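Local atomic coordinates of variant surface glycoprotein MITat 1.13 (Trypanosoma brucei, PDB entry 6Z8H), a protein that probably forms part of the dense glycoprotein coat on the trypanosome surface, whose antigenic variation lets the parasite evade host immunity. Residues L85-A90 and S327-E332. Numbering follows the deposited sequence.
Sequences LPLLGA and SAYGRE
Y329 sets its hydroxyl against P86 and L87, joining the last turn of helix 318-329 to a kink in helix 78-129. With helix 34-75, the latter makes the long antiparallel helical hairpin of the variant surface glycoprotein N-terminal fold; the contact lies close to the hairpin's turn, remote from the five-stranded sheet. After Y329 the chain leaves helical geometry at G330, where phi is +75°. From its CA, the side chain of Y329 sets out towards the kinked helix, and with CG beside the backbone N (chi1 -48°) the ring extends towards P86 and L87. A328 CB lies 3.7 Å above one ring face, over its centre, so the methyl of the preceding residue covers that face. Beyond CG, CE1 approaches L87 CD2 at 4.2 Å, the leucine methyl coming in obliquely as the two side chains run past each other in opposite directions. Both leucine and tyrosine are buried: L87 also packs on L69 and V290, while F287 meets the tyrosine ring. No hydrogen bond spans the two segments, but OH gives one to K83 O, one turn back from L87. In a regular alpha-helix that carbonyl would accept from L87 N; here L87 N makes no bond to the preceding turn, and the tyrosine hydroxyl takes up K83 O. P86, lacking an N-H, contributes to the kink. L88 N bonds L85 O, three residues back, at 3.2 Å, within the same irregular part of the helix. At the tip, Y329 OH lies against the CB-CG side of the proline ring, 3.5 Å from both P86 CB and P86 CG, and 4.1 Å from L87 CD2.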
ATOM      1  N   LEU A  85      25.922   6.268 -28.958  1.00 23.11           N
ATOM      2  CA  LEU A  85      24.929   5.558 -29.758  1.00 23.97           C
ATOM      3  C   LEU A  85      24.728   4.094 -29.379  1.00 23.96           C
ATOM      4  O   LEU A  85      23.569   3.650 -29.360  1.00 23.37           O
ATOM      5  CB  LEU A  85      25.224   5.732 -31.248  1.00 24.80           C
ATOM      6  CG  LEU A  85      25.197   7.158 -31.768  1.00 26.69           C
ATOM      7  CD1 LEU A  85      25.330   7.154 -33.305  1.00 27.41           C
ATOM      8  CD2 LEU A  85      23.965   7.917 -31.367  1.00 27.60           C
ATOM      9  N   PRO A  86      25.762   3.298 -29.088  1.00 22.89           N
ATOM     10  CA  PRO A  86      25.516   1.888 -28.737  1.00 22.35           C
ATOM     11  C   PRO A  86      24.780   1.697 -27.423  1.00 23.35           C
ATOM     12  O   PRO A  86      24.344   0.577 -27.148  1.00 24.29           O
ATOM     13  CB  PRO A  86      26.930   1.281 -28.656  1.00 24.39           C
ATOM     14  CG  PRO A  86      27.760   2.184 -29.555  1.00 25.78           C
ATOM     15  CD  PRO A  86      27.195   3.562 -29.322  1.00 24.97           C
ATOM     16  N   LEU A  87      24.664   2.743 -26.620  1.00 23.42           N
ATOM     17  CA  LEU A  87      23.944   2.655 -25.364  1.00 23.51           C
ATOM     18  C   LEU A  87      22.460   2.897 -25.529  1.00 22.93           C
ATOM     19  O   LEU A  87      21.684   2.514 -24.638  1.00 23.14           O
ATOM     20  CB  LEU A  87      24.552   3.664 -24.399  1.00 24.12           C
ATOM     21  CG  LEU A  87      26.069   3.594 -24.194  1.00 23.84           C
ATOM     22  CD1 LEU A  87      26.552   4.776 -23.297  1.00 25.50           C
ATOM     23  CD2 LEU A  87      26.558   2.257 -23.652  1.00 24.98           C
ATOM     24  N   LEU A  88      22.021   3.526 -26.614  1.00 22.52           N
ATOM     25  CA  LEU A  88      20.653   4.039 -26.622  1.00 21.51           C
ATOM     26  C   LEU A  88      19.598   2.944 -26.735  1.00 21.85           C
ATOM     27  O   LEU A  88      18.637   2.930 -25.968  1.00 22.90           O
ATOM     28  CB  LEU A  88      20.480   5.029 -27.771  1.00 21.08           C
ATOM     29  CG  LEU A  88      21.042   6.425 -27.529  1.00 22.83           C
ATOM     30  CD1 LEU A  88      21.143   7.218 -28.843  1.00 23.86           C
ATOM     31  CD2 LEU A  88      20.191   7.211 -26.613  1.00 25.85           C
ATOM     32  N   GLY A  89      19.731   2.037 -27.688  1.00 22.59           N
ATOM     33  CA  GLY A  89      18.743   0.988 -27.867  1.00 23.64           C
ATOM     34  C   GLY A  89      18.719   0.052 -26.671  1.00 23.77           C
ATOM     35  O   GLY A  89      17.655  -0.315 -26.162  1.00 22.46           O
ATOM     36  N   ALA A  90      19.899  -0.294 -26.177  1.00 24.96           N
ATOM     37  CA  ALA A  90      20.012  -1.165 -25.016  1.00 24.33           C
ATOM     38  C   ALA A  90      19.390  -0.500 -23.793  1.00 23.46           C
ATOM     39  O   ALA A  90      18.740  -1.164 -22.966  1.00 23.97           O
ATOM     40  CB  ALA A  90      21.495  -1.525 -24.798  1.00 25.12           C
ATOM     41  N   SER A 327      38.272   0.481 -26.323  1.00 34.85           N
ATOM     42  CA  SER A 327      38.680   1.863 -26.576  1.00 35.96           C
ATOM     43  C   SER A 327      37.612   2.841 -26.117  1.00 34.35           C
ATOM     44  O   SER A 327      37.920   3.927 -25.605  1.00 35.01           O
ATOM     45  CB  SER A 327      38.946   2.063 -28.070  1.00 37.32           C
ATOM     46  OG  SER A 327      40.091   1.346 -28.482  1.00 39.29           O
ATOM     47  N   ALA A 328      36.348   2.472 -26.290  1.00 32.24           N
ATOM     48  CA  ALA A 328      35.279   3.411 -26.003  1.00 30.46           C
ATOM     49  C   ALA A 328      34.925   3.458 -24.527  1.00 29.95           C
ATOM     50  O   ALA A 328      34.556   4.525 -24.031  1.00 31.65           O
ATOM     51  CB  ALA A 328      34.021   3.061 -26.801  1.00 31.15           C
ATOM     52  N   TYR A 329      35.011   2.331 -23.815  1.00 29.85           N
ATOM     53  CA  TYR A 329      34.474   2.250 -22.461  1.00 29.86           C
ATOM     54  C   TYR A 329      35.504   1.790 -21.436  1.00 31.66           C
ATOM     55  O   TYR A 329      35.129   1.461 -20.317  1.00 33.41           O
ATOM     56  CB  TYR A 329      33.226   1.336 -22.416  1.00 28.40           C
ATOM     57  CG  TYR A 329      32.224   1.624 -23.494  1.00 28.11           C
ATOM     58  CD1 TYR A 329      31.472   2.774 -23.452  1.00 27.28           C
ATOM     59  CD2 TYR A 329      32.026   0.750 -24.555  1.00 26.98           C
ATOM     60  CE1 TYR A 329      30.594   3.091 -24.480  1.00 27.02           C
ATOM     61  CE2 TYR A 329      31.144   1.041 -25.555  1.00 27.24           C
ATOM     62  CZ  TYR A 329      30.370   2.191 -25.490  1.00 26.48           C
ATOM     63  OH  TYR A 329      29.500   2.490 -26.547  1.00 28.24           O
ATOM     64  N   GLY A 330      36.785   1.812 -21.774  1.00 32.05           N
ATOM     65  CA  GLY A 330      37.801   1.161 -20.989  1.00 32.53           C
ATOM     66  C   GLY A 330      37.765  -0.343 -21.179  1.00 32.52           C
ATOM     67  O   GLY A 330      36.793  -0.916 -21.671  1.00 32.50           O
ATOM     68  N   ARG A 331      38.855  -0.990 -20.762  1.00 34.08           N
ATOM     69  CA  ARG A 331      39.006  -2.428 -20.967  1.00 35.30           C
ATOM     70  C   ARG A 331      37.827  -3.169 -20.344  1.00 36.82           C
ATOM     71  O   ARG A 331      37.563  -3.040 -19.144  1.00 37.13           O
ATOM     72  CB  ARG A 331      40.334  -2.912 -20.370  1.00 36.28           C
ATOM     73  CG  ARG A 331      40.591  -4.390 -20.575  1.00 38.67           C
ATOM     74  CD  ARG A 331      42.063  -4.732 -20.358  1.00 40.79           C
ATOM     75  NE  ARG A 331      42.931  -4.002 -21.280  1.00 42.32           N
ATOM     76  CZ  ARG A 331      43.202  -4.390 -22.524  1.00 43.47           C
ATOM     77  NH1 ARG A 331      42.668  -5.505 -23.006  1.00 42.94           N
ATOM     78  NH2 ARG A 331      44.001  -3.661 -23.295  1.00 45.09           N
ATOM     79  N   GLU A 332      37.113  -3.938 -21.172  1.00 37.70           N
ATOM     80  CA  GLU A 332      35.888  -4.640 -20.770  1.00 39.09           C
ATOM     81  C   GLU A 332      34.901  -3.730 -20.025  1.00 38.78           C
ATOM     82  O   GLU A 332      34.187  -4.165 -19.111  1.00 38.72           O
ATOM     83  CB  GLU A 332      36.204  -5.905 -19.974  1.00 42.84           C
ATOM     84  CG  GLU A 332      36.966  -6.960 -20.778  1.00 46.24           C
ATOM     85  CD  GLU A 332      36.097  -8.140 -21.188  1.00 50.71           C
ATOM     86  OE1 GLU A 332      35.359  -8.662 -20.317  1.00 52.63           O
ATOM     87  OE2 GLU A 332      36.155  -8.543 -22.375  1.00 52.87           O
TER